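Local coordinates for protein leucyl-tRNA synthetase (Giardia intestinalis, PDB 3PZ6) that probably attaches leucine to its cognate tRNA at the expense of ATP, this chain being the CP1 domain that edits mischarged tRNA, at residues K15-E27 with R56-D68. The protein carries 2 engineered substitutions. Numbering follows the deposited sequence.
Sequences KLELINYTTLLEE and RFYSNPKNKAIFD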
loop_
_atom_site.group_PDB
_atom_site.type_symbol
_atom_site.label_atom_id
_atom_site.label_comp_id
_atom_site.label_asym_id
_atom_site.label_seq_id
_atom_site.Cartn_x
_atom_site.Cartn_y
_atom_site.Cartn_z
ATOM N N LYS A 15 1.496 3.533 -6.897
ATOM C CA LYS A 15 1.200 2.376 -7.727
ATOM C C LYS A 15 1.718 1.092 -7.083
ATOM O O LYS A 15 2.896 0.749 -7.198
ATOM C CB LYS A 15 1.768 2.549 -9.135
ATOM C CG LYS A 15 0.979 3.518 -10.007
ATOM C CD LYS A 15 1.770 3.969 -11.223
ATOM C CE LYS A 15 1.797 2.915 -12.322
ATOM N NZ LYS A 15 2.310 3.482 -13.608
ATOM N N LEU A 16 0.825 0.393 -6.392
ATOM C CA LEU A 16 1.160 -0.881 -5.787
ATOM C C LEU A 16 0.885 -1.987 -6.797
ATOM O O LEU A 16 -0.270 -2.309 -7.082
ATOM C CB LEU A 16 0.358 -1.090 -4.502
ATOM C CG LEU A 16 0.450 -0.024 -3.413
ATOM C CD1 LEU A 16 -0.598 -0.296 -2.340
ATOM C CD2 LEU A 16 1.845 0.037 -2.799
ATOM N N GLU A 17 1.952 -2.558 -7.347
ATOM C CA GLU A 17 1.812 -3.532 -8.424
ATOM C C GLU A 17 1.367 -4.888 -7.898
ATOM O O GLU A 17 2.055 -5.509 -7.085
ATOM C CB GLU A 17 3.116 -3.675 -9.217
ATOM C CG GLU A 17 2.938 -4.375 -10.566
ATOM C CD GLU A 17 4.253 -4.692 -11.275
ATOM O OE1 GLU A 17 4.313 -5.739 -11.960
ATOM O OE2 GLU A 17 5.219 -3.903 -11.160
ATOM N N LEU A 18 0.210 -5.337 -8.367
ATOM C CA LEU A 18 -0.247 -6.680 -8.080
ATOM C C LEU A 18 0.680 -7.650 -8.794
ATOM O O LEU A 18 0.729 -7.687 -10.021
ATOM C CB LEU A 18 -1.695 -6.868 -8.530
ATOM C CG LEU A 18 -2.390 -8.170 -8.124
ATOM C CD1 LEU A 18 -2.567 -8.259 -6.615
ATOM C CD2 LEU A 18 -3.734 -8.267 -8.814
ATOM N N ILE A 19 1.430 -8.408 -8.006
ATOM C CA ILE A 19 2.443 -9.324 -8.516
ATOM C C ILE A 19 1.834 -10.390 -9.419
ATOM O O ILE A 19 0.858 -11.038 -9.061
ATOM C CB ILE A 19 3.235 -9.975 -7.360
ATOM C CG1 ILE A 19 3.944 -8.888 -6.545
ATOM C CG2 ILE A 19 4.229 -11.001 -7.888
ATOM C CD1 ILE A 19 4.584 -9.381 -5.275
ATOM N N ASN A 20 2.412 -10.546 -10.603
ATOM C CA ASN A 20 1.994 -11.586 -11.525
ATOM C C ASN A 20 2.931 -12.776 -11.391
ATOM O O ASN A 20 4.078 -12.738 -11.848
ATOM C CB ASN A 20 1.965 -11.056 -12.960
ATOM C CG ASN A 20 1.060 -11.866 -13.872
ATOM O OD1 ASN A 20 1.024 -13.094 -13.812
ATOM N ND2 ASN A 20 0.329 -11.171 -14.736
ATOM N N TYR A 21 2.433 -13.826 -10.746
ATOM C CA TYR A 21 3.233 -15.011 -10.476
ATOM C C TYR A 21 3.399 -15.900 -11.702
ATOM O O TYR A 21 4.297 -16.742 -11.741
ATOM C CB TYR A 21 2.658 -15.785 -9.292
ATOM C CG TYR A 21 2.841 -15.054 -7.978
ATOM C CD1 TYR A 21 4.023 -15.181 -7.253
ATOM C CD2 TYR A 21 1.844 -14.221 -7.473
ATOM C CE1 TYR A 21 4.207 -14.510 -6.056
ATOM C CE2 TYR A 21 2.018 -13.544 -6.273
ATOM C CZ TYR A 21 3.205 -13.697 -5.572
ATOM O OH TYR A 21 3.402 -13.039 -4.387
ATOM N N THR A 22 2.531 -15.709 -12.694
ATOM C CA THR A 22 2.655 -16.402 -13.970
ATOM C C THR A 22 3.879 -15.884 -14.715
ATOM O O THR A 22 4.751 -16.669 -15.100
ATOM C CB THR A 22 1.381 -16.244 -14.832
ATOM O OG1 THR A 22 0.309 -16.991 -14.242
ATOM C CG2 THR A 22 1.613 -16.747 -16.251
ATOM N N THR A 23 3.952 -14.565 -14.896
ATOM C CA THR A 23 5.079 -13.943 -15.588
ATOM C C THR A 23 6.403 -14.340 -14.931
ATOM O O THR A 23 7.310 -14.835 -15.608
ATOM C CB THR A 23 4.955 -12.398 -15.659
ATOM O OG1 THR A 23 5.002 -11.841 -14.338
ATOM C CG2 THR A 23 3.659 -11.980 -16.355
ATOM N N LEU A 24 6.486 -14.153 -13.614
ATOM C CA LEU A 24 7.680 -14.485 -12.828
ATOM C C LEU A 24 8.153 -15.924 -13.028
ATOM O O LEU A 24 9.357 -16.188 -13.046
ATOM C CB LEU A 24 7.434 -14.223 -11.332
ATOM C CG LEU A 24 7.745 -12.866 -10.676
ATOM C CD1 LEU A 24 9.248 -12.635 -10.541
ATOM C CD2 LEU A 24 7.077 -11.682 -11.379
ATOM N N LEU A 25 7.205 -16.846 -13.177
ATOM C CA LEU A 25 7.516 -18.262 -13.370
ATOM C C LEU A 25 7.994 -18.545 -14.800
ATOM O O LEU A 25 8.793 -19.461 -15.027
ATOM C CB LEU A 25 6.300 -19.126 -13.020
ATOM C CG LEU A 25 6.519 -20.585 -12.607
ATOM C CD1 LEU A 25 7.386 -20.692 -11.355
ATOM C CD2 LEU A 25 5.182 -21.283 -12.387
ATOM N N GLU A 26 7.500 -17.753 -15.751
ATOM C CA GLU A 26 7.936 -17.821 -17.148
ATOM C C GLU A 26 9.078 -16.829 -17.413
ATOM O O GLU A 26 9.281 -16.376 -18.543
ATOM C CB GLU A 26 6.757 -17.566 -18.092
ATOM N N GLU A 27 9.810 -16.496 -16.351
ATOM C CA GLU A 27 10.987 -15.634 -16.423
ATOM C C GLU A 27 12.067 -16.162 -15.481
ATOM O O GLU A 27 13.253 -15.864 -15.649
ATOM C CB GLU A 27 10.625 -14.197 -16.079
ATOM N N ARG A 56 8.845 -24.104 -0.963
ATOM C CA ARG A 56 8.583 -24.265 -2.396
ATOM C C ARG A 56 8.237 -22.895 -2.978
ATOM O O ARG A 56 7.805 -21.999 -2.239
ATOM C CB ARG A 56 7.445 -25.263 -2.631
ATOM N N PHE A 57 8.434 -22.719 -4.287
ATOM C CA PHE A 57 8.160 -21.424 -4.910
ATOM C C PHE A 57 6.766 -20.918 -4.535
ATOM O O PHE A 57 5.753 -21.574 -4.807
ATOM C CB PHE A 57 8.332 -21.463 -6.431
ATOM C CG PHE A 57 7.968 -20.165 -7.113
ATOM C CD1 PHE A 57 8.852 -19.085 -7.101
ATOM C CD2 PHE A 57 6.741 -20.023 -7.758
ATOM C CE1 PHE A 57 8.518 -17.879 -7.727
ATOM C CE2 PHE A 57 6.396 -18.827 -8.389
ATOM C CZ PHE A 57 7.287 -17.750 -8.373
ATOM N N TYR A 58 6.739 -19.756 -3.891
ATOM C CA TYR A 58 5.502 -19.182 -3.390
ATOM C C TYR A 58 4.620 -18.649 -4.519
ATOM O O TYR A 58 5.117 -18.132 -5.519
ATOM C CB TYR A 58 5.793 -18.082 -2.357
ATOM C CG TYR A 58 4.546 -17.381 -1.872
ATOM C CD1 TYR A 58 3.717 -17.972 -0.921
ATOM C CD2 TYR A 58 4.178 -16.140 -2.391
ATOM C CE1 TYR A 58 2.561 -17.340 -0.489
ATOM C CE2 TYR A 58 3.028 -15.502 -1.968
ATOM C CZ TYR A 58 2.225 -16.106 -1.016
ATOM O OH TYR A 58 1.085 -15.468 -0.597
ATOM N N SER A 59 3.309 -18.787 -4.339
ATOM C CA SER A 59 2.322 -18.273 -5.278
ATOM C C SER A 59 1.068 -17.856 -4.517
ATOM O O SER A 59 0.577 -18.596 -3.660
ATOM C CB SER A 59 1.982 -19.335 -6.326
ATOM O OG SER A 59 1.308 -18.763 -7.432
ATOM N N ASN A 60 0.561 -16.666 -4.824
ATOM C CA ASN A 60 -0.630 -16.147 -4.160
ATOM C C ASN A 60 -1.886 -16.349 -4.999
ATOM O O ASN A 60 -2.001 -15.785 -6.088
ATOM C CB ASN A 60 -0.456 -14.671 -3.798
ATOM C CG ASN A 60 -1.446 -14.208 -2.743
ATOM O OD1 ASN A 60 -1.065 -13.896 -1.618
ATOM N ND2 ASN A 60 -2.717 -14.166 -3.100
ATOM N N PRO A 61 -2.838 -17.148 -4.479
ATOM C CA PRO A 61 -4.070 -17.520 -5.173
ATOM C C PRO A 61 -5.061 -16.375 -5.370
ATOM O O PRO A 61 -5.884 -16.434 -6.281
ATOM C CB PRO A 61 -4.677 -18.580 -4.257
ATOM C CG PRO A 61 -4.134 -18.261 -2.905
ATOM C CD PRO A 61 -2.744 -17.784 -3.153
ATOM N N LYS A 62 -5.000 -15.354 -4.523
ATOM C CA LYS A 62 -5.857 -14.186 -4.694
ATOM C C LYS A 62 -5.423 -13.376 -5.915
ATOM O O LYS A 62 -6.261 -12.838 -6.634
ATOM C CB LYS A 62 -5.870 -13.304 -3.441
ATOM C CG LYS A 62 -6.218 -14.023 -2.147
ATOM C CD LYS A 62 -7.565 -14.731 -2.214
ATOM C CE LYS A 62 -8.736 -13.764 -2.186
ATOM N NZ LYS A 62 -8.858 -13.128 -0.852
ATOM N N ASN A 63 -4.111 -13.301 -6.137
ATOM C CA ASN A 63 -3.550 -12.631 -7.309
ATOM C C ASN A 63 -3.972 -13.324 -8.604
ATOM O O ASN A 63 -4.406 -12.663 -9.550
ATOM C CB ASN A 63 -2.020 -12.553 -7.226
ATOM C CG ASN A 63 -1.529 -11.716 -6.051
ATOM O OD1 ASN A 63 -2.071 -11.788 -4.949
ATOM N ND2 ASN A 63 -0.484 -10.935 -6.280
ATOM N N LYS A 64 -3.862 -14.653 -8.621
ATOM C CA LYS A 64 -4.254 -15.466 -9.769
ATOM C C LYS A 64 -5.730 -15.282 -10.135
ATOM O O LYS A 64 -6.066 -15.124 -11.311
ATOM C CB LYS A 64 -3.935 -16.945 -9.521
ATOM N N ALA A 65 -6.602 -15.283 -9.129
ATOM C CA ALA A 65 -8.039 -15.130 -9.362
ATOM C C ALA A 65 -8.396 -13.770 -9.956
ATOM O O ALA A 65 -9.281 -13.682 -10.809
ATOM C CB ALA A 65 -8.830 -15.384 -8.085
ATOM N N ILE A 66 -7.709 -12.719 -9.506
ATOM C CA ILE A 66 -7.886 -11.387 -10.082
ATOM C C ILE A 66 -7.467 -11.389 -11.556
ATOM O O ILE A 66 -8.187 -10.863 -12.402
ATOM C CB ILE A 66 -7.121 -10.298 -9.291
ATOM C CG1 ILE A 66 -7.710 -10.145 -7.883
ATOM C CG2 ILE A 66 -7.176 -8.963 -10.023
ATOM C CD1 ILE A 66 -6.799 -9.430 -6.883
ATOM N N PHE A 67 -6.319 -12.000 -11.854
ATOM C CA PHE A 67 -5.831 -12.085 -13.231
ATOM C C PHE A 67 -6.756 -12.919 -14.120
ATOM O O PHE A 67 -7.106 -12.491 -15.218
ATOM C CB PHE A 67 -4.387 -12.609 -13.294
ATOM C CG PHE A 67 -3.348 -11.596 -12.889
ATOM C CD1 PHE A 67 -3.167 -10.430 -13.619
ATOM C CD2 PHE A 67 -2.536 -11.818 -11.785
ATOM C CE1 PHE A 67 -2.206 -9.493 -13.242
ATOM C CE2 PHE A 67 -1.577 -10.886 -11.403
ATOM C CZ PHE A 67 -1.410 -9.724 -12.132
ATOM N N ASP A 68 -7.164 -14.090 -13.634
ATOM C CA ASP A 68 -8.094 -14.955 -14.367
ATOM C C ASP A 68 -9.374 -14.223 -14.762
ATOM O O ASP A 68 -9.883 -14.404 -15.869
ATOM C CB ASP A 68 -8.431 -16.208 -13.554
ATOM C CG ASP A 68 -7.331 -17.256 -13.607
ATOM O OD1 ASP A 68 -6.278 -16.995 -14.235
ATOM O OD2 ASP A 68 -7.516 -18.346 -13.021
#
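The ring of Tyr21 lies against the extended chain of residues 58-60. Over one face sit Ser59 CA, 4.2 Å from the ring centroid in a CH-pi contact, and the backbone N of Asn60; the opposite face is covered toward its rim by CG2 of Ile19, and Asn63 meets the edge. Tyr58 turns its own edge to the Tyr21 ring in an offset edge-to-face pair, planes at 79°, while the Tyr21 hydroxyl, hydrogen-bonded to OG1 of Thr156, lies in the Tyr58 plane, OH to CE2 3.5 Å. Phe67 has the amide of Asn20 stacked over one face, its plane 24° from the ring and ND2 3.4 Å from CE1; CD2 of Leu18 lies more loosely over the other, and the carbonyl oxygen of Ile19 comes in at the edge. These residues belong to the CP1 editing domain of a class I synthetase, at the place where strand 10-18 leaves the mixed sheet for the short helix 21-25; helix 61-68 crosses the strand end almost at right angles. Asn63 ties the two together. Its CG, beside the backbone N (chi1 -63°), carries the amide toward the strand end, where ND2 gives an almost straight bond to Ile19 O, 3.1 Å long, meeting a lone pair in the carbonyl plane; the same amide nitrogen also bonds to the carbonyl oxygen of Thr156. The two methyls of Leu18 divide between two residues of helix 61-68: CD1 rests on the Asn63 amide, whereas CD2 reaches CG2 of Ile66 at 3.7 Å. Asn20 has a second task as N-cap of helix 21-25, its OD1 accepting weak bonds from the backbone N of Thr22 and Thr23. In the last turn of that helix, Leu25 lays CD1 over a face of the Phe57 ring, 4.0 Å from its centroid.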